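Local coordinates for putative isomerase YbhH (Escherichia coli, PDB 6OTV), which is of unproven function but is probably an isomerase of the PrpF family, at residues 117-122 against 132-137; 126-131 against 161-166; 192-197 against 281-286; 254-259 against 297-302; 319-324 against 331-336. One frame throughout, in Å; residues are numbered along the deposited sequence. Where two conformers were deposited one is given.

Interaction 1: 117-122 against 132-137; sequences TRVRIR and ADVQTP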
# COMPACT_ATOMS: atom_id res chain seq x y z
N THR A 117 -3.53 17.19 -0.62
CA THR A 117 -2.68 16.31 -1.42
C THR A 117 -2.29 15.11 -0.57
O THR A 117 -1.71 15.26 0.51
CB THR A 117 -1.44 17.04 -1.91
OG1 THR A 117 -1.82 18.17 -2.70
CG2 THR A 117 -0.58 16.11 -2.76
N ARG A 118 -2.61 13.91 -1.06
CA ARG A 118 -2.23 12.68 -0.40
C ARG A 118 -0.80 12.31 -0.79
O ARG A 118 -0.45 12.36 -1.98
CB ARG A 118 -3.19 11.55 -0.77
CG ARG A 118 -4.65 11.86 -0.49
CD ARG A 118 -5.57 10.76 -1.00
NE ARG A 118 -5.47 9.53 -0.21
CZ ARG A 118 -6.16 8.42 -0.45
NH1 ARG A 118 -7.00 8.38 -1.48
NH2 ARG A 118 -6.01 7.36 0.32
N VAL A 119 0.02 11.95 0.19
CA VAL A 119 1.40 11.55 -0.04
C VAL A 119 1.63 10.21 0.63
O VAL A 119 1.51 10.10 1.86
CB VAL A 119 2.41 12.59 0.48
CG1 VAL A 119 3.83 12.16 0.13
CG2 VAL A 119 2.11 13.97 -0.10
N ARG A 120 1.97 9.19 -0.16
CA ARG A 120 2.28 7.86 0.36
C ARG A 120 3.76 7.79 0.69
O ARG A 120 4.61 7.88 -0.20
CB ARG A 120 1.89 6.80 -0.66
CG ARG A 120 0.40 6.60 -0.79
CD ARG A 120 -0.08 5.57 0.22
NE ARG A 120 -1.53 5.60 0.39
CZ ARG A 120 -2.27 4.53 0.65
NH1 ARG A 120 -1.70 3.34 0.77
NH2 ARG A 120 -3.58 4.66 0.80
N ILE A 121 4.07 7.61 1.97
CA ILE A 121 5.44 7.67 2.48
C ILE A 121 5.85 6.28 2.94
O ILE A 121 5.10 5.62 3.68
CB ILE A 121 5.57 8.68 3.62
CG1 ILE A 121 5.19 10.08 3.14
CG2 ILE A 121 6.97 8.66 4.21
CD1 ILE A 121 5.02 11.09 4.26
N ARG A 122 7.03 5.84 2.53
CA ARG A 122 7.64 4.62 3.04
C ARG A 122 8.84 5.02 3.90
O ARG A 122 9.78 5.64 3.40
CB ARG A 122 8.08 3.70 1.91
CG ARG A 122 9.01 2.58 2.35
CD ARG A 122 9.41 1.71 1.17
NE ARG A 122 10.64 0.96 1.43
CZ ARG A 122 11.80 1.20 0.84
NH1 ARG A 122 11.91 2.17 -0.06
NH2 ARG A 122 12.87 0.47 1.14
N ALA A 132 0.38 10.75 4.42
CA ALA A 132 0.29 12.12 4.92
C ALA A 132 -0.69 12.90 4.06
O ALA A 132 -0.61 12.86 2.83
CB ALA A 132 1.66 12.80 4.90
N ASP A 133 -1.62 13.59 4.71
CA ASP A 133 -2.60 14.42 4.03
C ASP A 133 -2.23 15.88 4.29
O ASP A 133 -2.37 16.38 5.41
CB ASP A 133 -4.01 14.10 4.51
CG ASP A 133 -4.41 12.67 4.21
OD1 ASP A 133 -4.01 12.16 3.13
OD2 ASP A 133 -5.09 12.04 5.04
N VAL A 134 -1.75 16.55 3.25
CA VAL A 134 -1.19 17.89 3.35
C VAL A 134 -2.22 18.90 2.86
O VAL A 134 -2.84 18.71 1.80
CB VAL A 134 0.11 18.00 2.53
CG1 VAL A 134 0.66 19.42 2.61
CG2 VAL A 134 1.13 16.98 3.02
N GLN A 135 -2.42 19.96 3.63
CA GLN A 135 -3.26 21.07 3.20
C GLN A 135 -2.61 21.75 2.00
O GLN A 135 -1.53 22.35 2.12
CB GLN A 135 -3.45 22.06 4.35
CG GLN A 135 -4.10 21.46 5.58
CD GLN A 135 -5.51 20.98 5.31
OE1 GLN A 135 -6.24 21.57 4.51
NE2 GLN A 135 -5.91 19.90 5.98
N THR A 136 -3.24 21.65 0.84
CA THR A 136 -2.75 22.27 -0.39
C THR A 136 -3.89 22.99 -1.10
O THR A 136 -4.37 22.55 -2.15
CB THR A 136 -2.11 21.23 -1.31
OG1 THR A 136 -3.00 20.12 -1.47
CG2 THR A 136 -0.79 20.73 -0.73
N PRO A 137 -4.35 24.12 -0.55
CA PRO A 137 -5.36 24.91 -1.25
C PRO A 137 -4.81 25.47 -2.55
O PRO A 137 -3.75 26.11 -2.57
CB PRO A 137 -5.71 26.02 -0.25
CG PRO A 137 -4.53 26.10 0.65
CD PRO A 137 -4.00 24.71 0.76
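Thr117, Arg118 and Val119 pair with Val134, Asp133 and Ala132 in a beta hairpin, the antiparallel strands 116-123 and 129-135. Backbone bonding sets the register. Thr117 and Val134 form one hydrogen-bonded pair, with Thr117 N to Val134 O at 2.9 Å and a return bond from Val134 N to Thr117 O; Val119 and Ala132 form the next, closed by Val119 N to Ala132 O and Ala132 N to Val119 O. Arg118 and Asp133 are the non-hydrogen-bonded pair between them.

Apolar contacts gather on the face carrying Thr117, Val119, Ala132 and Val134. Ile121 turns its CD1 onto Ala132 CB at 3.8 Å, and Val119 CG2 lies 4.4 Å from Val134 CG2. Helix 94-106 packs on this face through Leu97, Val100 and Ile105.

Charge is kept to the other face. Arg118 and Asp133 run side by side, yet Arg118 NE stays 4.5 Å from Asp133 OD1, beyond a salt bridge, and the two charged planes are 63° apart. The guanidinium is instead bridged to Glu131 in the same chain and to Asp72 of the second subunit, which places this face at the dimer contact.

A polar clasp joins the strands where the second one ends. With its hydroxyl beside the backbone N (chi1 -59°), Thr117 meets the side chain of Thr136 at about a right angle. Both oxygens have further partners in Thr113, whose O and N face Thr136 and Thr117 respectively. Across the clasp Thr117 OG1 donates to Thr136 OG1 at 2.6 Å.

Interaction 2: 126-131 against 161-166; sequences TGTFIE and LTFLNA. With EDO (1,2-ethanediol), chain D.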
# COMPACT_ATOMS: atom_id res chain seq x y z
N THR A 126 12.15 1.47 8.96
CA THR A 126 11.32 0.40 9.50
C THR A 126 10.51 -0.35 8.46
O THR A 126 9.90 -1.37 8.80
CB THR A 126 10.35 0.95 10.55
OG1 THR A 126 9.46 1.89 9.92
CG2 THR A 126 11.09 1.64 11.68
N GLY A 127 10.47 0.11 7.21
CA GLY A 127 9.57 -0.48 6.24
C GLY A 127 8.11 -0.14 6.45
O GLY A 127 7.25 -0.72 5.78
N THR A 128 7.80 0.78 7.37
CA THR A 128 6.42 1.17 7.63
C THR A 128 5.94 2.17 6.58
O THR A 128 6.68 3.07 6.17
CB THR A 128 6.31 1.79 9.03
OG1 THR A 128 6.79 0.86 10.00
CG2 THR A 128 4.87 2.15 9.36
N PHE A 129 4.70 1.99 6.14
CA PHE A 129 4.07 2.88 5.16
C PHE A 129 3.10 3.81 5.88
O PHE A 129 2.26 3.36 6.66
CB PHE A 129 3.35 2.07 4.08
CG PHE A 129 4.27 1.35 3.14
CD1 PHE A 129 4.89 0.17 3.52
CD2 PHE A 129 4.52 1.86 1.87
CE1 PHE A 129 5.74 -0.50 2.65
CE2 PHE A 129 5.36 1.19 1.00
CZ PHE A 129 5.97 0.02 1.39
N ILE A 130 3.23 5.11 5.60
CA ILE A 130 2.39 6.13 6.23
C ILE A 130 1.84 7.03 5.14
O ILE A 130 2.55 7.41 4.21
CB ILE A 130 3.18 6.97 7.26
CG1 ILE A 130 3.88 6.07 8.29
CG2 ILE A 130 2.25 7.95 7.97
CD1 ILE A 130 5.33 5.81 7.98
N GLU A 131 0.56 7.37 5.25
CA GLU A 131 -0.05 8.37 4.37
C GLU A 131 -0.09 9.71 5.10
O GLU A 131 -0.53 9.78 6.25
CB GLU A 131 -1.46 7.96 3.93
CG GLU A 131 -2.17 9.08 3.17
CD GLU A 131 -3.46 8.63 2.50
OE1 GLU A 131 -3.62 7.42 2.24
OE2 GLU A 131 -4.31 9.51 2.23
N LEU A 161 -1.40 12.03 9.66
CA LEU A 161 -0.47 10.92 9.45
C LEU A 161 -1.20 9.63 9.78
O LEU A 161 -1.52 9.38 10.95
CB LEU A 161 0.78 11.08 10.30
CG LEU A 161 1.59 12.37 10.11
CD1 LEU A 161 2.79 12.37 11.04
CD2 LEU A 161 2.02 12.53 8.66
N THR A 162 -1.44 8.81 8.76
CA THR A 162 -2.15 7.54 8.92
C THR A 162 -1.19 6.39 8.67
O THR A 162 -0.61 6.27 7.59
CB THR A 162 -3.33 7.46 7.95
OG1 THR A 162 -4.20 8.58 8.15
CG2 THR A 162 -4.12 6.18 8.18
N PHE A 163 -1.03 5.53 9.68
CA PHE A 163 -0.13 4.39 9.60
C PHE A 163 -0.85 3.21 8.95
O PHE A 163 -1.96 2.84 9.36
CB PHE A 163 0.39 4.03 10.99
CG PHE A 163 1.39 5.02 11.53
CD1 PHE A 163 1.00 6.31 11.85
CD2 PHE A 163 2.71 4.66 11.71
CE1 PHE A 163 1.92 7.23 12.33
CE2 PHE A 163 3.64 5.58 12.20
CZ PHE A 163 3.24 6.87 12.51
N LEU A 164 -0.22 2.62 7.94
CA LEU A 164 -0.89 1.69 7.03
C LEU A 164 -0.59 0.22 7.32
O LEU A 164 -1.43 -0.63 7.01
CB LEU A 164 -0.51 2.01 5.59
CG LEU A 164 -0.74 3.47 5.17
CD1 LEU A 164 -0.22 3.73 3.77
CD2 LEU A 164 -2.22 3.82 5.29
N ASN A 165 0.57 -0.10 7.88
CA ASN A 165 0.93 -1.49 8.16
C ASN A 165 1.62 -1.58 9.52
O ASN A 165 2.72 -2.13 9.66
CB ASN A 165 1.81 -2.06 7.05
CG ASN A 165 3.11 -1.28 6.87
OD1 ASN A 165 3.19 -0.10 7.19
ND2 ASN A 165 4.14 -1.95 6.36
N ALA A 166 0.96 -1.05 10.55
CA ALA A 166 1.53 -1.04 11.90
C ALA A 166 1.50 -2.42 12.54
O ALA A 166 2.35 -2.72 13.39
CB ALA A 166 0.80 -0.04 12.78
C1 EDO D . -2.12 -1.99 10.63
O1 EDO D . -2.31 -3.04 9.68
C2 EDO D . -2.46 -0.66 9.98
O2 EDO D . -1.85 0.42 10.70
O HOH W 1 -3.41 10.60 6.69
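Asn165 grips the chain at Phe129 with its amide: Phe129 N donates to Asn165 OD1 at 2.8 Å, almost straight at 177°, although the donor is tilted from the carbonyl plane. On the other arm of the same amide, Asn165 ND2 makes a weak bond to Gly127 O at 3.4 Å. That nitrogen also lies at the edge of the Phe129 ring, near its plane, 3.6 Å from Phe129 CD1. The amide thus stands in for a strand neighbour where regular pairing has stopped. A chi1 of 60°, which sets CG between the backbone N and the carbonyl carbon, folds it back to this post.

The regular antiparallel pairing follows. Leu164 N binds Phe129 O at 2.9 Å, and Glu131 and Thr162 exchange two backbone bonds. Between them Ile130 and Phe163 are a non-hydrogen-bonded pair. Ile130 CG1 sits over one face of the Phe163 ring, a CH-pi contact 4.0 Å from the centroid, while Leu164 CD1 touches Phe129 CB at 3.9 Å.

Further out, Thr126 OG1 accepts from Thr128 N, an ST turn just before Phe129. A water lies 2.6 Å from Thr162 OG1 and also sits within reach of Glu131 O, and an ethanediol, probably from the crystallisation liquor, binds Phe163 O and Ala166 N.

Strand 116-123 flanks 129-135 on one side, while 158-163 is held on its far edge by strand 332-344; helix 94-106 packs against Ile130 and Leu161, through Leu97 and Ser98.

Interaction 3: 192-197 against 281-286; sequences IDMAMP and GAIAIS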
# COMPACT_ATOMS: atom_id res chain seq x y z
N ILE A 192 2.38 -6.54 22.68
CA ILE A 192 1.70 -6.16 21.45
C ILE A 192 2.71 -5.52 20.51
O ILE A 192 3.65 -4.84 20.94
CB ILE A 192 0.51 -5.21 21.73
CG1 ILE A 192 -0.31 -4.97 20.46
CG2 ILE A 192 0.99 -3.89 22.32
CD1 ILE A 192 -1.57 -4.17 20.70
N ASP A 193 2.53 -5.78 19.22
CA ASP A 193 3.40 -5.28 18.15
C ASP A 193 2.53 -4.46 17.20
O ASP A 193 2.00 -4.99 16.23
CB ASP A 193 4.10 -6.44 17.44
CG ASP A 193 5.18 -5.98 16.47
OD1 ASP A 193 5.48 -4.77 16.43
OD2 ASP A 193 5.72 -6.84 15.75
N MET A 194 2.38 -3.17 17.51
CA MET A 194 1.62 -2.23 16.68
C MET A 194 2.49 -0.99 16.48
O MET A 194 2.64 -0.19 17.41
CB MET A 194 0.28 -1.87 17.33
CG MET A 194 -0.88 -2.76 16.91
SD MET A 194 -1.35 -2.54 15.18
CE MET A 194 -1.90 -0.84 15.17
N ALA A 195 3.07 -0.86 15.29
CA ALA A 195 4.01 0.21 14.93
C ALA A 195 5.30 0.12 15.74
O ALA A 195 6.34 0.65 15.33
CB ALA A 195 3.36 1.59 15.11
N MET A 196 5.26 -0.56 16.88
CA MET A 196 6.41 -0.74 17.75
C MET A 196 6.14 -1.91 18.68
O MET A 196 5.06 -1.99 19.27
CB MET A 196 6.69 0.54 18.55
CG MET A 196 7.82 0.42 19.57
SD MET A 196 9.45 0.20 18.81
CE MET A 196 9.62 1.76 17.95
N PRO A 197 7.08 -2.85 18.83
CA PRO A 197 6.93 -3.89 19.86
C PRO A 197 7.08 -3.28 21.24
O PRO A 197 8.11 -2.69 21.56
CB PRO A 197 8.07 -4.87 19.54
CG PRO A 197 8.51 -4.54 18.15
CD PRO A 197 8.26 -3.07 17.98
N GLY A 281 5.01 4.42 19.79
CA GLY A 281 4.52 3.96 21.08
C GLY A 281 3.07 4.34 21.31
O GLY A 281 2.29 3.57 21.87
N ALA A 282 2.68 5.54 20.87
CA ALA A 282 1.29 5.97 21.01
C ALA A 282 0.35 5.08 20.21
O ALA A 282 -0.77 4.81 20.64
CB ALA A 282 1.15 7.44 20.60
N ILE A 283 0.80 4.62 19.04
CA ILE A 283 -0.02 3.70 18.25
C ILE A 283 -0.26 2.41 19.02
O ILE A 283 -1.39 1.92 19.10
CB ILE A 283 0.65 3.43 16.88
CG1 ILE A 283 0.94 4.73 16.14
CG2 ILE A 283 -0.23 2.50 16.04
CD1 ILE A 283 -0.24 5.64 15.99
N ALA A 284 0.81 1.85 19.59
CA ALA A 284 0.70 0.57 20.29
C ALA A 284 -0.20 0.68 21.51
O ALA A 284 -1.07 -0.17 21.73
CB ALA A 284 2.09 0.08 20.68
N ILE A 285 -0.00 1.72 22.33
CA ILE A 285 -0.77 1.86 23.56
C ILE A 285 -2.25 2.11 23.25
O ILE A 285 -3.13 1.50 23.86
CB ILE A 285 -0.19 2.99 24.42
CG1 ILE A 285 1.25 2.66 24.80
CG2 ILE A 285 -1.04 3.21 25.66
CD1 ILE A 285 2.08 3.88 25.12
N SER A 286 -2.53 3.01 22.31
CA SER A 286 -3.92 3.27 21.94
C SER A 286 -4.58 2.02 21.38
O SER A 286 -5.78 1.79 21.62
CB SER A 286 -3.99 4.42 20.93
OG SER A 286 -3.31 4.09 19.73
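This is apolar packing of a tight turn against a helix, Met194 and Ala195 resting on Ile283 and Ala284. The turn joins strands 187-193 and 197-202, which pair antiparallel, and the helix is 279-290, so the contact seats a hairpin tip and its approach on the helix flank.

Ala284 is the small residue that lets the backbone come close. Its CB lies 3.3 Å from Met194 O and 3.9 Å from Met196 O, near two carbonyl oxygens of the turn. Beside it Ala195, with a positive phi of 65°, presents its methyl to the helix, where Ala195 CB touches Ile283 CB at 3.7 Å.

Met194 approaches from another direction. Its chain bends at both chi2 (-68°) and chi3 (-64°), so the thioether crosses Ile283 at about a right angle and the terminal methyl, not the sulfur, makes the contact: Met194 CE is 3.8 Å from Ile283 CG2. At the strand end of the turn Ile192 CG2 reaches Ala284 CB at 4.4 Å. Ile283 also meets Val319 of strand 315-322, and Met194 meets Ala166.

Apolar packing, without hydrogen bonds between the segments, therefore joins them. Aliphatic carbons, several of them methyls, make the side-chain contacts, and Met194 O and Met196 O lie near the methyl of Ala284. Directed bonds come from outside the pair: Ala195 with Ala166, Ile192 with Val198.

Interaction 4: 254-259 against 297-302; sequences ISPAQK and RQIVPS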
# COMPACT_ATOMS: atom_id res chain seq x y z
N ILE A 254 1.90 2.03 32.52
CA ILE A 254 0.61 2.67 32.29
C ILE A 254 -0.11 2.87 33.62
O ILE A 254 0.09 2.15 34.59
CB ILE A 254 -0.28 1.86 31.32
CG1 ILE A 254 -0.67 0.51 31.91
CG2 ILE A 254 0.43 1.69 29.98
CD1 ILE A 254 -1.84 -0.15 31.21
N SER A 255 -0.96 3.90 33.63
CA SER A 255 -1.79 4.25 34.77
C SER A 255 -2.96 5.08 34.24
O SER A 255 -2.89 5.58 33.12
CB SER A 255 -0.99 5.03 35.83
OG SER A 255 -0.55 6.28 35.33
N PRO A 256 -4.04 5.22 35.01
CA PRO A 256 -5.17 6.01 34.53
C PRO A 256 -4.78 7.44 34.23
O PRO A 256 -3.83 7.99 34.81
CB PRO A 256 -6.18 5.93 35.69
CG PRO A 256 -5.81 4.69 36.43
CD PRO A 256 -4.32 4.59 36.32
N ALA A 257 -5.51 8.05 33.30
CA ALA A 257 -5.28 9.45 32.96
C ALA A 257 -5.63 10.36 34.13
O ALA A 257 -6.46 10.03 34.98
CB ALA A 257 -6.11 9.84 31.73
N GLN A 258 -4.98 11.52 34.16
CA GLN A 258 -5.22 12.51 35.20
C GLN A 258 -5.92 13.77 34.71
O GLN A 258 -6.59 14.44 35.49
CB GLN A 258 -3.91 12.91 35.88
N LYS A 259 -5.78 14.11 33.42
CA LYS A 259 -6.29 15.36 32.88
C LYS A 259 -7.39 15.13 31.84
O LYS A 259 -7.55 15.92 30.91
CB LYS A 259 -5.16 16.19 32.28
N ARG A 297 -7.38 -3.07 29.71
CA ARG A 297 -8.78 -3.10 30.11
C ARG A 297 -8.95 -3.23 31.62
O ARG A 297 -10.03 -2.93 32.14
CB ARG A 297 -9.50 -4.24 29.41
CG ARG A 297 -9.44 -4.18 27.89
CD ARG A 297 -10.35 -3.10 27.34
NE ARG A 297 -10.68 -3.34 25.94
CZ ARG A 297 -11.62 -2.68 25.27
NH1 ARG A 297 -12.33 -1.74 25.88
NH2 ARG A 297 -11.86 -2.96 24.00
N GLN A 298 -7.92 -3.68 32.34
CA GLN A 298 -7.96 -3.78 33.79
C GLN A 298 -7.44 -2.52 34.49
O GLN A 298 -7.44 -2.47 35.72
CB GLN A 298 -7.12 -4.97 34.27
CG GLN A 298 -7.40 -6.28 33.55
CD GLN A 298 -6.49 -7.39 34.02
OE1 GLN A 298 -5.66 -7.20 34.91
NE2 GLN A 298 -6.65 -8.57 33.43
N ILE A 299 -7.00 -1.51 33.73
CA ILE A 299 -6.36 -0.33 34.29
C ILE A 299 -7.20 0.92 34.04
O ILE A 299 -7.43 1.72 34.95
CB ILE A 299 -4.93 -0.15 33.73
CG1 ILE A 299 -4.12 -1.43 33.91
CG2 ILE A 299 -4.23 1.03 34.40
CD1 ILE A 299 -4.08 -1.94 35.34
N VAL A 300 -7.67 1.11 32.81
CA VAL A 300 -8.39 2.32 32.43
C VAL A 300 -9.77 1.90 31.92
O VAL A 300 -9.97 0.76 31.48
CB VAL A 300 -7.62 3.14 31.37
CG1 VAL A 300 -6.23 3.48 31.88
CG2 VAL A 300 -7.54 2.38 30.05
N PRO A 301 -10.75 2.80 31.98
CA PRO A 301 -12.07 2.49 31.42
C PRO A 301 -12.00 2.27 29.92
O PRO A 301 -11.07 2.70 29.23
CB PRO A 301 -12.90 3.74 31.75
CG PRO A 301 -12.17 4.40 32.87
CD PRO A 301 -10.72 4.13 32.63
N SER A 302 -13.02 1.58 29.41
CA SER A 302 -13.08 1.28 27.98
C SER A 302 -13.22 2.56 27.17
O SER A 302 -13.83 3.54 27.60
CB SER A 302 -14.25 0.34 27.69
OG SER A 302 -15.48 0.94 28.04
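Ile254 and Ile299 meet at a slant, end against flank: Ile254 CD1 comes to 3.8 Å from Ile299 CG1 and 4.0 Å from Ile299 CB. The first branch of Ile254 is placed between its backbone N and carbonyl carbon (chi1 65°), which carries CD1 out to this side.

The second branch of Ile299 serves a different neighbour. Ile299 CG2 faces the proline ring, 4.0 Å from Pro256 CD, and the two side chains stand roughly perpendicular. Pro256 CG touches the backbone of the same residue, 3.7 Å from Ile299 O. Val300 completes the arrangement by laying one methyl along the chain, with Val300 CG1 3.8 Å from Pro256 CA.

The contact closes the loop that follows helix 279-290 over the end of strand 250-255. Pro202, at the end of strand 197-202, also touches Ile299, and Ile263 of strand 263-267 meets both Ile254 and Val300. The hydroxyl of Ser255 bonds to Asn264 instead.

Branched aliphatic carbons and a proline ring thus hold the loop to the strand by dispersion and burial of apolar surface, a contact without directional bonds between the two segments.

Interaction 5: 319-324 against 331-336; sequences VHLSNE and LRASVI. With EDO (1,2-ethanediol), chain O.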
# COMPACT_ATOMS: atom_id res chain seq x y z
N VAL A 319 -4.74 10.07 19.36
CA VAL A 319 -4.63 9.04 18.33
C VAL A 319 -6.04 8.65 17.92
O VAL A 319 -6.86 8.29 18.78
CB VAL A 319 -3.85 7.81 18.82
CG1 VAL A 319 -3.71 6.79 17.69
CG2 VAL A 319 -2.49 8.20 19.37
N HIS A 320 -6.33 8.74 16.63
CA HIS A 320 -7.61 8.31 16.09
C HIS A 320 -7.49 6.87 15.61
O HIS A 320 -6.64 6.57 14.76
CB HIS A 320 -8.07 9.22 14.95
CG HIS A 320 -9.43 8.88 14.42
ND1 HIS A 320 -9.61 8.16 13.25
CD2 HIS A 320 -10.67 9.13 14.90
CE1 HIS A 320 -10.90 8.00 13.03
NE2 HIS A 320 -11.56 8.58 14.01
N LEU A 321 -8.32 6.00 16.16
CA LEU A 321 -8.36 4.60 15.76
C LEU A 321 -9.60 4.32 14.92
O LEU A 321 -10.61 5.04 14.99
CB LEU A 321 -8.35 3.68 16.99
CG LEU A 321 -7.02 3.52 17.71
CD1 LEU A 321 -7.10 2.37 18.69
CD2 LEU A 321 -5.90 3.28 16.71
N SER A 322 -9.52 3.27 14.12
CA SER A 322 -10.56 2.91 13.16
C SER A 322 -10.30 1.50 12.68
O SER A 322 -9.15 1.07 12.56
CB SER A 322 -10.58 3.89 11.98
OG SER A 322 -11.25 3.34 10.86
N ASN A 323 -11.38 0.76 12.41
CA ASN A 323 -11.24 -0.61 11.95
C ASN A 323 -12.48 -0.98 11.14
O ASN A 323 -13.58 -1.04 11.69
CB ASN A 323 -11.05 -1.56 13.13
CG ASN A 323 -10.51 -2.91 12.71
OD1 ASN A 323 -10.65 -3.32 11.56
ND2 ASN A 323 -9.88 -3.62 13.65
N GLU A 324 -12.29 -1.24 9.85
CA GLU A 324 -13.37 -1.71 8.99
C GLU A 324 -13.43 -3.23 8.90
O GLU A 324 -14.36 -3.76 8.28
CB GLU A 324 -13.22 -1.14 7.57
CG GLU A 324 -13.47 0.35 7.47
CD GLU A 324 -14.94 0.70 7.42
OE1 GLU A 324 -15.78 -0.22 7.40
OE2 GLU A 324 -15.26 1.91 7.38
N LEU A 331 -6.60 -2.87 12.08
CA LEU A 331 -6.75 -1.68 12.91
C LEU A 331 -5.89 -0.55 12.35
O LEU A 331 -4.68 -0.71 12.16
CB LEU A 331 -6.36 -2.00 14.35
CG LEU A 331 -6.46 -0.87 15.38
CD1 LEU A 331 -7.87 -0.30 15.39
CD2 LEU A 331 -6.08 -1.37 16.76
N ARG A 332 -6.51 0.60 12.07
CA ARG A 332 -5.84 1.73 11.45
C ARG A 332 -5.75 2.88 12.45
O ARG A 332 -6.74 3.24 13.09
CB ARG A 332 -6.59 2.18 10.20
CG ARG A 332 -5.72 2.91 9.17
CD ARG A 332 -6.58 3.51 8.07
NE ARG A 332 -7.50 4.52 8.61
CZ ARG A 332 -8.47 5.10 7.92
NH1 ARG A 332 -8.66 4.78 6.65
NH2 ARG A 332 -9.25 6.00 8.50
N ALA A 333 -4.56 3.46 12.57
CA ALA A 333 -4.30 4.56 13.50
C ALA A 333 -3.84 5.79 12.73
O ALA A 333 -3.08 5.69 11.77
CB ALA A 333 -3.23 4.18 14.53
N SER A 334 -4.32 6.96 13.16
CA SER A 334 -3.90 8.22 12.56
C SER A 334 -3.67 9.24 13.66
O SER A 334 -4.28 9.19 14.73
CB SER A 334 -4.93 8.74 11.55
OG SER A 334 -6.19 8.95 12.17
N VAL A 335 -2.77 10.18 13.38
CA VAL A 335 -2.40 11.23 14.32
C VAL A 335 -2.35 12.55 13.56
O VAL A 335 -1.97 12.58 12.38
CB VAL A 335 -1.05 10.92 15.01
CG1 VAL A 335 -0.55 12.12 15.79
CG2 VAL A 335 -1.19 9.72 15.93
N ILE A 336 -2.76 13.63 14.22
CA ILE A 336 -2.64 14.98 13.67
C ILE A 336 -1.35 15.60 14.20
O ILE A 336 -1.08 15.55 15.41
CB ILE A 336 -3.86 15.85 14.03
CG1 ILE A 336 -5.15 15.19 13.54
CG2 ILE A 336 -3.70 17.25 13.44
CD1 ILE A 336 -5.30 15.17 12.03
C1 EDO O . -9.57 -0.55 7.52
O1 EDO O . -9.66 -1.41 8.67
C2 EDO O . -9.19 0.87 7.93
O2 EDO O . -10.26 1.47 8.67
O HOH W 2 -8.09 6.46 11.40
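Arg332 runs alongside Ser322 on one face of a beta hairpin formed by strands 315-322 and 332-344. Its CB lies 3.7 Å from Ser322 O, the acceptor of its own backbone N, and equally near C2 of an ethanediol, probably from the crystallisation liquor. CD meets that same carbon. The chain then bends at chi3 (63°), laying the guanidinium with one face toward the ethanediol O2, to which Ser322 OG is hydrogen-bonded. At the tip, Arg332 NH2 donates to a water at 3.2 Å, in plane at the edge of the group. This water also bonds Ser334 OG, and it reaches His320 ND1 in one of that residue's two conformers.

The backbone supports this row. His320 and Ser334 form a full hydrogen-bonded pair, His320 N to Ser334 O and Ser334 N to His320 O both at 2.8 Å. The next such pair is uneven: Arg332 N to Ser322 O is short at 2.7 Å, but Ser322 N to Arg332 O is weak, bent to 122°.

On the opposite face the contacts are aliphatic. Leu321 CD2 packs on Ala333 CB at 3.6 Å, and Val319 CG2 approaches Val335 CG2 at 4.0 Å. Helix 279-290 covers this side, with Ile283 against Ala333 and Ser286 against Val319.

The hairpin is therefore amphipathic: one face is apolar and packed on a helix, while the other carries Ser322, Arg332 and Ser334, polar side chains that bind a water and a diol, and touches the second subunit where Arg332 packs on its Pro69.

In the fold
Interactions 1, 2 and 5 lie on successive strand pairs: 116-123 with 129-135, then 158-163, then 332-344, then 315-322. The centres of interactions 1 and 2 are 13 Å apart. Those of interactions 2 and 5 are 11 Å apart, and both pairs touch. Interaction 3 meets both 2 and 5, its helix 279-290 packing against the hairpin of strands 315-322 and 332-344 while its turn reaches Ala166. Interaction 4 stands at the periphery, about 34 Å from interaction 1 between centres. Along the chain 1 and 2 interleave, as do 3 and 4, and 5 comes last. Its strand 332-344, late in sequence, thus borders strand 158-163 and ties earlier and later parts of the PrpF chain together; interactions 1, 2 and 5 also reach the second subunit.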